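Local coordinates for hypothetical protein (Legionella pneumophila subsp. pneumophila, PDB 4KH9) that is of unknown function but binds calcium and is built from three mainly beta domains, the central and C-terminal ones of the E-set clan, at residues Ile183-Asp188 and Tyr192-Val197. Numbering follows the deposited sequence.
Sequences ISLHND and YDVNDV
L185 meets the ring of Y192 at the tightly packed end of this contact between the end of one β-strand and the approach to the next. Its CD2 lies 3.7 Å from Y192 CD2, reaching the ring obliquely. L185 CD2 also touches V194 CG2, at 3.8 Å, so one methyl meets both ring and valine. The leucine gets there with CG anti to the backbone N (chi1 -174°), whereas Y192 has CG beside its own backbone N (chi1 -58°), which brings the ring to L185 and N187. Farther along the ring, N187 CB packs obliquely 3.6 Å from Y192 CE2, and H186 O lies at the ring edge near its plane, 4.3 Å from Y192 CE2. The amide of N187 stands almost upright to the ring, the planes 81° apart. N187 ND2 comes within 3.4 Å of Y192 OH at too poor an angle to bond; both atoms instead hydrogen-bond to T162 OG1, which joins the two polar ends. N187 OD1 accepts from the backbone N of I189 and T190, bracing the turn between the segments. Packing thins at the other end, where I183 CG2 and V197 CG1 are 4.5 Å apart. On the solvent side D193 and N195 point their polar ends to K215, D193 through a salt bridge; D196 and D198 belong to a calcium site seen in this protein, with no ion bound to them in this model. Within the E-set-clan central domain the contact joins the end of strand 178-186 to the residues leading into strand 196-202, with F221 and V244 against V194 and V197, T246 meeting L185, and I253 of strand 251-264 touching L185 and Y192.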
loop_
_atom_site.group_PDB
_atom_site.type_symbol
_atom_site.label_atom_id
_atom_site.label_comp_id
_atom_site.label_asym_id
_atom_site.label_seq_id
_atom_site.Cartn_x
_atom_site.Cartn_y
_atom_site.Cartn_z
ATOM N N ILE A 183 -0.399 6.465 13.574
ATOM C CA ILE A 183 -0.679 5.116 14.081
ATOM C C ILE A 183 -1.433 5.284 15.393
ATOM O O ILE A 183 -0.907 5.878 16.331
ATOM C CB ILE A 183 0.677 4.329 14.241
ATOM C CG1 ILE A 183 1.435 4.230 12.895
ATOM C CG2 ILE A 183 0.460 2.933 14.878
ATOM C CD1 ILE A 183 3.029 4.234 13.014
ATOM N N SER A 184 -2.669 4.776 15.449
ATOM C CA SER A 184 -3.525 4.935 16.633
ATOM C C SER A 184 -4.172 3.632 17.047
ATOM O O SER A 184 -4.618 2.863 16.204
ATOM C CB SER A 184 -4.630 5.957 16.379
ATOM O OG SER A 184 -4.219 6.966 15.476
ATOM N N LEU A 185 -4.215 3.395 18.354
ATOM C CA LEU A 185 -4.860 2.226 18.918
ATOM C C LEU A 185 -6.166 2.669 19.569
ATOM O O LEU A 185 -6.140 3.502 20.476
ATOM C CB LEU A 185 -3.942 1.503 19.921
ATOM C CG LEU A 185 -4.493 0.157 20.468
ATOM C CD1 LEU A 185 -4.642 -0.882 19.343
ATOM C CD2 LEU A 185 -3.588 -0.397 21.552
ATOM N N HIS A 186 -7.303 2.096 19.118
ATOM C CA HIS A 186 -8.620 2.486 19.612
ATOM C C HIS A 186 -9.459 1.341 20.190
ATOM O O HIS A 186 -9.375 0.188 19.763
ATOM C CB HIS A 186 -9.442 3.109 18.473
ATOM C CG HIS A 186 -8.829 4.326 17.840
ATOM N ND1 HIS A 186 -8.835 5.557 18.483
ATOM C CD2 HIS A 186 -8.261 4.475 16.621
ATOM C CE1 HIS A 186 -8.254 6.398 17.644
ATOM N NE2 HIS A 186 -7.918 5.795 16.500
ATOM N N ASN A 187 -10.351 1.733 21.108
ATOM C CA ASN A 187 -11.395 0.975 21.801
ATOM C C ASN A 187 -12.317 2.042 22.376
ATOM O O ASN A 187 -11.827 2.905 23.105
ATOM C CB ASN A 187 -10.784 0.037 22.850
ATOM C CG ASN A 187 -11.790 -0.784 23.615
ATOM O OD1 ASN A 187 -12.577 -0.265 24.412
ATOM N ND2 ASN A 187 -11.743 -2.088 23.441
ATOM N N ASP A 188 -13.613 2.073 22.007
ATOM C CA ASP A 188 -14.482 3.172 22.466
ATOM C C ASP A 188 -14.848 3.097 23.988
ATOM O O ASP A 188 -15.484 4.022 24.496
ATOM C CB ASP A 188 -15.758 3.282 21.613
ATOM C CG ASP A 188 -16.732 2.123 21.637
ATOM O OD1 ASP A 188 -16.335 1.010 22.077
ATOM O OD2 ASP A 188 -17.883 2.310 21.173
ATOM N N TYR A 192 -6.008 3.306 26.156
ATOM C CA TYR A 192 -4.737 2.587 26.298
ATOM C C TYR A 192 -3.572 3.549 26.389
ATOM O O TYR A 192 -3.673 4.687 25.915
ATOM C CB TYR A 192 -4.494 1.626 25.109
ATOM C CG TYR A 192 -5.565 0.574 24.896
ATOM C CD1 TYR A 192 -5.751 -0.457 25.813
ATOM C CD2 TYR A 192 -6.352 0.579 23.750
ATOM C CE1 TYR A 192 -6.717 -1.444 25.608
ATOM C CE2 TYR A 192 -7.309 -0.411 23.526
ATOM C CZ TYR A 192 -7.497 -1.415 24.465
ATOM O OH TYR A 192 -8.445 -2.395 24.265
ATOM N N ASP A 193 -2.472 3.065 26.969
ATOM C CA ASP A 193 -1.162 3.692 27.017
ATOM C C ASP A 193 -0.203 2.796 26.273
ATOM O O ASP A 193 0.048 1.665 26.697
ATOM C CB ASP A 193 -0.660 3.981 28.426
ATOM C CG ASP A 193 0.665 4.765 28.367
ATOM O OD1 ASP A 193 0.700 5.825 27.708
ATOM O OD2 ASP A 193 1.683 4.247 28.862
ATOM N N VAL A 194 0.287 3.271 25.130
ATOM C CA VAL A 194 1.148 2.485 24.250
ATOM C C VAL A 194 2.597 2.990 24.310
ATOM O O VAL A 194 2.822 4.185 24.223
ATOM C CB VAL A 194 0.594 2.522 22.794
ATOM C CG1 VAL A 194 1.473 1.719 21.842
ATOM C CG2 VAL A 194 -0.845 2.000 22.740
ATOM N N ASN A 195 3.559 2.060 24.409
ATOM C CA ASN A 195 4.982 2.349 24.386
ATOM C C ASN A 195 5.709 1.381 23.432
ATOM O O ASN A 195 6.756 1.746 22.898
ATOM C CB ASN A 195 5.586 2.284 25.791
ATOM C CG ASN A 195 5.165 3.405 26.716
ATOM O OD1 ASN A 195 5.412 4.588 26.451
ATOM N ND2 ASN A 195 4.548 3.058 27.842
ATOM N N ASP A 196 5.165 0.160 23.213
ATOM C CA ASP A 196 5.817 -0.793 22.331
ATOM C C ASP A 196 5.182 -0.696 20.933
ATOM O O ASP A 196 4.103 -1.259 20.670
ATOM C CB ASP A 196 5.755 -2.224 22.923
ATOM C CG ASP A 196 6.601 -3.281 22.216
ATOM O OD1 ASP A 196 7.316 -2.930 21.254
ATOM O OD2 ASP A 196 6.530 -4.465 22.617
ATOM N N VAL A 197 5.825 0.107 20.068
ATOM C CA VAL A 197 5.411 0.363 18.671
ATOM C C VAL A 197 6.606 0.220 17.756
ATOM O O VAL A 197 7.654 0.804 18.018
ATOM C CB VAL A 197 4.766 1.767 18.455
ATOM C CG1 VAL A 197 4.271 1.963 17.014
ATOM C CG2 VAL A 197 3.665 2.069 19.437
#